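Local atomic coordinates of flagellar motor switch protein FliG (Helicobacter pylori 26695, PDB entry 5WUJ), a protein that is part of a switch complex, proposed to lie at the base of the flagellar basal body, that contacts chemotaxis proteins and the motor components determining rotation direction. Residues D8-S13 / A59-E64; E30-L35 / E42-I47. All coordinates share one frame; numbering follows the deposited sequence.

Interaction 1: residues D8-S13 / A59-E64; sequences DELSMS and AAVLEE
L10 and M12, two residues apart, each bring one methyl-bearing end up to helix 55-71, and their partners V61 and E64 lie three residues apart on it, about one helical turn. The contact is small, burying 75 Å² over both sides. In walking order, L10 comes first, in the extended link between helix 2-8 and helix 12-23. Its CB points toward the helix, and with CD1 continuing the zigzag beyond CG (chi2 175°) that methyl is carried furthest forward, to 4.3 Å from CG2 of V61. This is a loose van der Waals touch between two buried aliphatic side chains whose CA atoms are 9.7 Å apart. Both also pack on I18 of helix 12-23, and L10 reaches I57 and K15 as well, so the pair belongs to a wider apolar cluster.

S11 follows at the N-cap position of helix 12-23; its hydroxyl makes no capping bond, but its backbone N donates a hydrogen bond to the E14 carboxylate. M12 then opens the helix, its N hydrogen-bonded to an acidic side chain of the other protein chain, which also packs on A59, L62 and E63. The M12 torsions beyond CG, 54° and 79°, bend the chain so that CE comes round to 4.3 Å from OE1 of E64. That is simple packing of a methyl beside a carboxylate oxygen. The extended E64 chain reaches across from its helix, and the same OE1 is engaged in a salt bridge with K15. M12 leans additionally on F65, the neighbour of E64.

The link before helix 12-23 and the start of that helix thus pack on helix 55-71, as helices are held together in an all-helical domain, here the N-terminal domain of FliG.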
# COMPACT_ATOMS: atom_id res chain seq x y z
N ASP B 8 -9.92 -4.13 -9.01
CA ASP B 8 -9.23 -5.14 -9.80
C ASP B 8 -8.88 -4.68 -11.20
O ASP B 8 -8.14 -5.38 -11.90
CB ASP B 8 -10.07 -6.41 -9.89
CG ASP B 8 -10.42 -6.96 -8.53
OD1 ASP B 8 -9.60 -6.80 -7.59
OD2 ASP B 8 -11.51 -7.56 -8.40
N GLU B 9 -9.37 -3.52 -11.63
CA GLU B 9 -9.03 -2.99 -12.94
C GLU B 9 -8.07 -1.81 -12.85
O GLU B 9 -7.76 -1.19 -13.87
CB GLU B 9 -10.30 -2.60 -13.70
CG GLU B 9 -11.14 -3.81 -14.13
CD GLU B 9 -10.40 -4.70 -15.13
OE1 GLU B 9 -10.67 -5.92 -15.14
OE2 GLU B 9 -9.56 -4.19 -15.89
N LEU B 10 -7.60 -1.48 -11.65
CA LEU B 10 -6.54 -0.49 -11.52
C LEU B 10 -5.24 -1.04 -12.09
O LEU B 10 -4.83 -2.15 -11.77
CB LEU B 10 -6.33 -0.10 -10.06
CG LEU B 10 -7.41 0.73 -9.37
CD1 LEU B 10 -7.03 0.87 -7.91
CD2 LEU B 10 -7.57 2.09 -10.05
N SER B 11 -4.59 -0.27 -12.95
CA SER B 11 -3.25 -0.66 -13.34
C SER B 11 -2.31 -0.52 -12.15
O SER B 11 -2.63 0.11 -11.13
CB SER B 11 -2.76 0.18 -14.51
OG SER B 11 -3.56 -0.08 -15.64
N MET B 12 -1.14 -1.13 -12.29
CA MET B 12 -0.13 -1.02 -11.24
C MET B 12 0.29 0.44 -11.05
O MET B 12 0.54 0.89 -9.93
CB MET B 12 1.05 -1.93 -11.58
CG MET B 12 2.19 -1.88 -10.58
SD MET B 12 1.64 -2.21 -8.88
CE MET B 12 1.49 -3.99 -8.89
N SER B 13 0.34 1.19 -12.15
CA SER B 13 0.67 2.61 -12.08
C SER B 13 -0.41 3.40 -11.35
O SER B 13 -0.11 4.34 -10.60
CB SER B 13 0.88 3.16 -13.51
OG SER B 13 0.52 4.52 -13.63
N ALA B 59 -7.20 1.90 1.01
CA ALA B 59 -6.78 0.99 2.07
C ALA B 59 -6.45 -0.38 1.52
O ALA B 59 -5.51 -1.04 1.98
CB ALA B 59 -7.87 0.88 3.14
N ALA B 60 -7.25 -0.86 0.56
CA ALA B 60 -6.95 -2.13 -0.09
C ALA B 60 -5.64 -2.06 -0.87
O ALA B 60 -4.89 -3.05 -0.92
CB ALA B 60 -8.11 -2.50 -1.02
N VAL B 61 -5.33 -0.90 -1.47
CA VAL B 61 -4.05 -0.72 -2.16
C VAL B 61 -2.90 -0.76 -1.16
O VAL B 61 -1.88 -1.43 -1.39
CB VAL B 61 -4.05 0.58 -2.98
CG1 VAL B 61 -2.61 0.94 -3.49
CG2 VAL B 61 -4.97 0.45 -4.18
N LEU B 62 -3.04 -0.06 -0.03
CA LEU B 62 -1.99 -0.08 0.98
C LEU B 62 -1.75 -1.50 1.49
O LEU B 62 -0.60 -1.91 1.70
CB LEU B 62 -2.35 0.82 2.15
CG LEU B 62 -2.34 2.30 1.87
CD1 LEU B 62 -2.48 3.07 3.19
CD2 LEU B 62 -1.09 2.69 1.09
N GLU B 63 -2.82 -2.25 1.71
CA GLU B 63 -2.66 -3.63 2.17
C GLU B 63 -1.89 -4.45 1.15
O GLU B 63 -1.09 -5.32 1.52
CB GLU B 63 -4.02 -4.26 2.45
CG GLU B 63 -4.67 -3.81 3.74
CD GLU B 63 -5.76 -4.77 4.18
OE1 GLU B 63 -6.11 -5.68 3.38
OE2 GLU B 63 -6.25 -4.64 5.33
N GLU B 64 -2.15 -4.21 -0.13
CA GLU B 64 -1.42 -4.92 -1.17
C GLU B 64 0.06 -4.58 -1.11
O GLU B 64 0.91 -5.48 -1.16
CB GLU B 64 -2.02 -4.56 -2.53
CG GLU B 64 -1.45 -5.30 -3.71
CD GLU B 64 -2.21 -5.00 -5.00
OE1 GLU B 64 -1.59 -5.07 -6.09
OE2 GLU B 64 -3.42 -4.68 -4.94

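Interaction 2: residues E30-L35 / E42-I47; sequences EILRHL and EISKQI
Two helices joined by a short turn, 25-32 and 37-50, close on each other here, with the side chains of L32 and L35 set against one side of the second helix. I43 is the shared partner, and its two branches divide the work. CG2, standing opposite the backbone N, takes L32 CD2 at 4.1 Å; the longer branch through CG1 is drawn out straight (chi2 -177°) and delivers CD1 to 3.8 Å from L35 CD1. The side chains of L35 and I43 meet at about a right angle, whereas that of L32 slants across I43. The other methyl of L32, CD1, lies 4.4 Å from OG of S44, a hydroxyl that is hydrogen-bonded to the carbonyl of I40 within its own helix.

A type I beta turn runs from L32 to L35; L35 N bonds to L32 O across it, and both CB atoms point toward helix 37-50, consistent with the two leucines sharing one isoleucine. The contact thus pairs two consecutive helices of the FliG N-terminal domain, and its total burial of 144 Å² is carried mainly by L32 and I43. Beyond the pair, I43 also packs on I16 and L20 of helix 12-23, which makes it a point where three helices meet.

Local polar bonds shape the flanks. The H34 ring turns back on the preceding helical turn, its ND1 donating to E30 O over 3.0 Å; the acceptor lies within 6° of the ring plane, and the donor almost in line with the C=O bond (171°). On the second helix, E42 OE1 pairs with K45 NZ in a 3.2 Å salt bridge and accepts a weak bond from the Q46 amide.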
# COMPACT_ATOMS: atom_id res chain seq x y z
N GLU B 30 9.70 12.94 -2.59
CA GLU B 30 10.96 12.22 -2.44
C GLU B 30 11.07 11.07 -3.43
O GLU B 30 12.17 10.78 -3.93
CB GLU B 30 11.12 11.69 -1.01
CG GLU B 30 10.80 12.72 0.05
CD GLU B 30 11.87 12.84 1.10
OE1 GLU B 30 11.62 13.50 2.14
OE2 GLU B 30 12.97 12.29 0.89
N ILE B 31 9.95 10.39 -3.73
CA ILE B 31 9.98 9.31 -4.72
C ILE B 31 10.16 9.89 -6.12
O ILE B 31 11.01 9.43 -6.89
CB ILE B 31 8.69 8.47 -4.65
CG1 ILE B 31 8.59 7.67 -3.35
CG2 ILE B 31 8.67 7.49 -5.82
CD1 ILE B 31 9.86 6.99 -2.93
N LEU B 32 9.36 10.92 -6.45
CA LEU B 32 9.38 11.47 -7.80
C LEU B 32 10.77 11.98 -8.19
O LEU B 32 11.17 11.86 -9.35
CB LEU B 32 8.37 12.61 -7.94
CG LEU B 32 6.89 12.33 -7.71
CD1 LEU B 32 6.07 13.59 -8.00
CD2 LEU B 32 6.37 11.17 -8.55
N ARG B 33 11.52 12.52 -7.22
CA ARG B 33 12.85 13.04 -7.52
C ARG B 33 13.85 11.95 -7.90
O ARG B 33 14.94 12.27 -8.37
CB ARG B 33 13.38 13.85 -6.31
CG ARG B 33 12.65 15.20 -6.10
CD ARG B 33 13.36 16.14 -5.12
NE ARG B 33 13.24 15.71 -3.72
CZ ARG B 33 12.22 16.02 -2.92
NH1 ARG B 33 11.21 16.76 -3.36
NH2 ARG B 33 12.21 15.56 -1.67
N HIS B 34 13.51 10.67 -7.71
CA HIS B 34 14.36 9.57 -8.12
C HIS B 34 13.83 8.82 -9.33
O HIS B 34 14.44 7.82 -9.74
CB HIS B 34 14.57 8.59 -6.95
CG HIS B 34 15.42 9.15 -5.85
ND1 HIS B 34 14.89 9.80 -4.76
CD2 HIS B 34 16.76 9.18 -5.69
CE1 HIS B 34 15.87 10.19 -3.97
NE2 HIS B 34 17.02 9.82 -4.51
N LEU B 35 12.71 9.26 -9.91
CA LEU B 35 12.17 8.64 -11.11
C LEU B 35 12.62 9.40 -12.36
O LEU B 35 13.00 10.57 -12.30
CB LEU B 35 10.64 8.59 -11.06
CG LEU B 35 10.07 7.57 -10.07
CD1 LEU B 35 8.55 7.72 -9.98
CD2 LEU B 35 10.46 6.14 -10.46
N GLU B 42 3.69 9.76 -16.08
CA GLU B 42 2.58 8.83 -15.92
C GLU B 42 2.04 8.86 -14.49
O GLU B 42 0.82 8.89 -14.29
CB GLU B 42 3.04 7.41 -16.29
CG GLU B 42 1.92 6.37 -16.24
CD GLU B 42 0.87 6.59 -17.32
OE1 GLU B 42 -0.28 6.16 -17.11
OE2 GLU B 42 1.20 7.19 -18.37
N ILE B 43 2.92 8.90 -13.49
CA ILE B 43 2.45 8.83 -12.11
C ILE B 43 1.77 10.13 -11.71
O ILE B 43 0.69 10.13 -11.10
CB ILE B 43 3.62 8.46 -11.18
CG1 ILE B 43 3.95 6.98 -11.36
CG2 ILE B 43 3.27 8.74 -9.73
CD1 ILE B 43 5.03 6.47 -10.43
N SER B 44 2.37 11.27 -12.07
CA SER B 44 1.76 12.58 -11.84
C SER B 44 0.37 12.66 -12.45
O SER B 44 -0.55 13.23 -11.85
CB SER B 44 2.64 13.69 -12.43
OG SER B 44 3.88 13.75 -11.77
N LYS B 45 0.21 12.11 -13.65
CA LYS B 45 -1.08 12.14 -14.32
C LYS B 45 -2.14 11.41 -13.50
O LYS B 45 -3.28 11.87 -13.38
CB LYS B 45 -0.96 11.54 -15.72
CG LYS B 45 -2.23 11.54 -16.53
CD LYS B 45 -1.97 11.05 -17.95
CE LYS B 45 -2.87 9.87 -18.30
NZ LYS B 45 -2.21 8.56 -18.08
N GLN B 46 -1.78 10.25 -12.94
CA GLN B 46 -2.75 9.47 -12.18
C GLN B 46 -3.03 10.06 -10.80
O GLN B 46 -4.14 9.93 -10.29
CB GLN B 46 -2.27 8.03 -12.06
CG GLN B 46 -2.03 7.33 -13.39
CD GLN B 46 -3.29 7.25 -14.26
OE1 GLN B 46 -4.42 7.38 -13.76
NE2 GLN B 46 -3.10 7.02 -15.56
N ILE B 47 -2.04 10.73 -10.19
CA ILE B 47 -2.28 11.43 -8.94
C ILE B 47 -3.36 12.48 -9.12
O ILE B 47 -4.29 12.59 -8.32
CB ILE B 47 -0.97 12.06 -8.43
CG1 ILE B 47 -0.01 10.99 -7.91
CG2 ILE B 47 -1.27 13.16 -7.39
CD1 ILE B 47 1.38 11.55 -7.57

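How the interactions relate
Interaction 2 is nested along the chain inside the loop closed by interaction 1: segments 30-35 and 42-47 both fall between 8-13 and 59-64. Their centres lie 16 Å apart. The contacts nevertheless meet directly through S13, whose OG packs at 3.5 Å from CG of E42, next to Q46. Helix 12-23 is the common element: it begins within interaction 1, and through S13 it packs on helix 37-50 of interaction 2. Helices 12-23 and 25-32 are consecutive, as are 37-50 and 55-71, so the two contacts between them involve four successive helices of the FliG N-terminal domain.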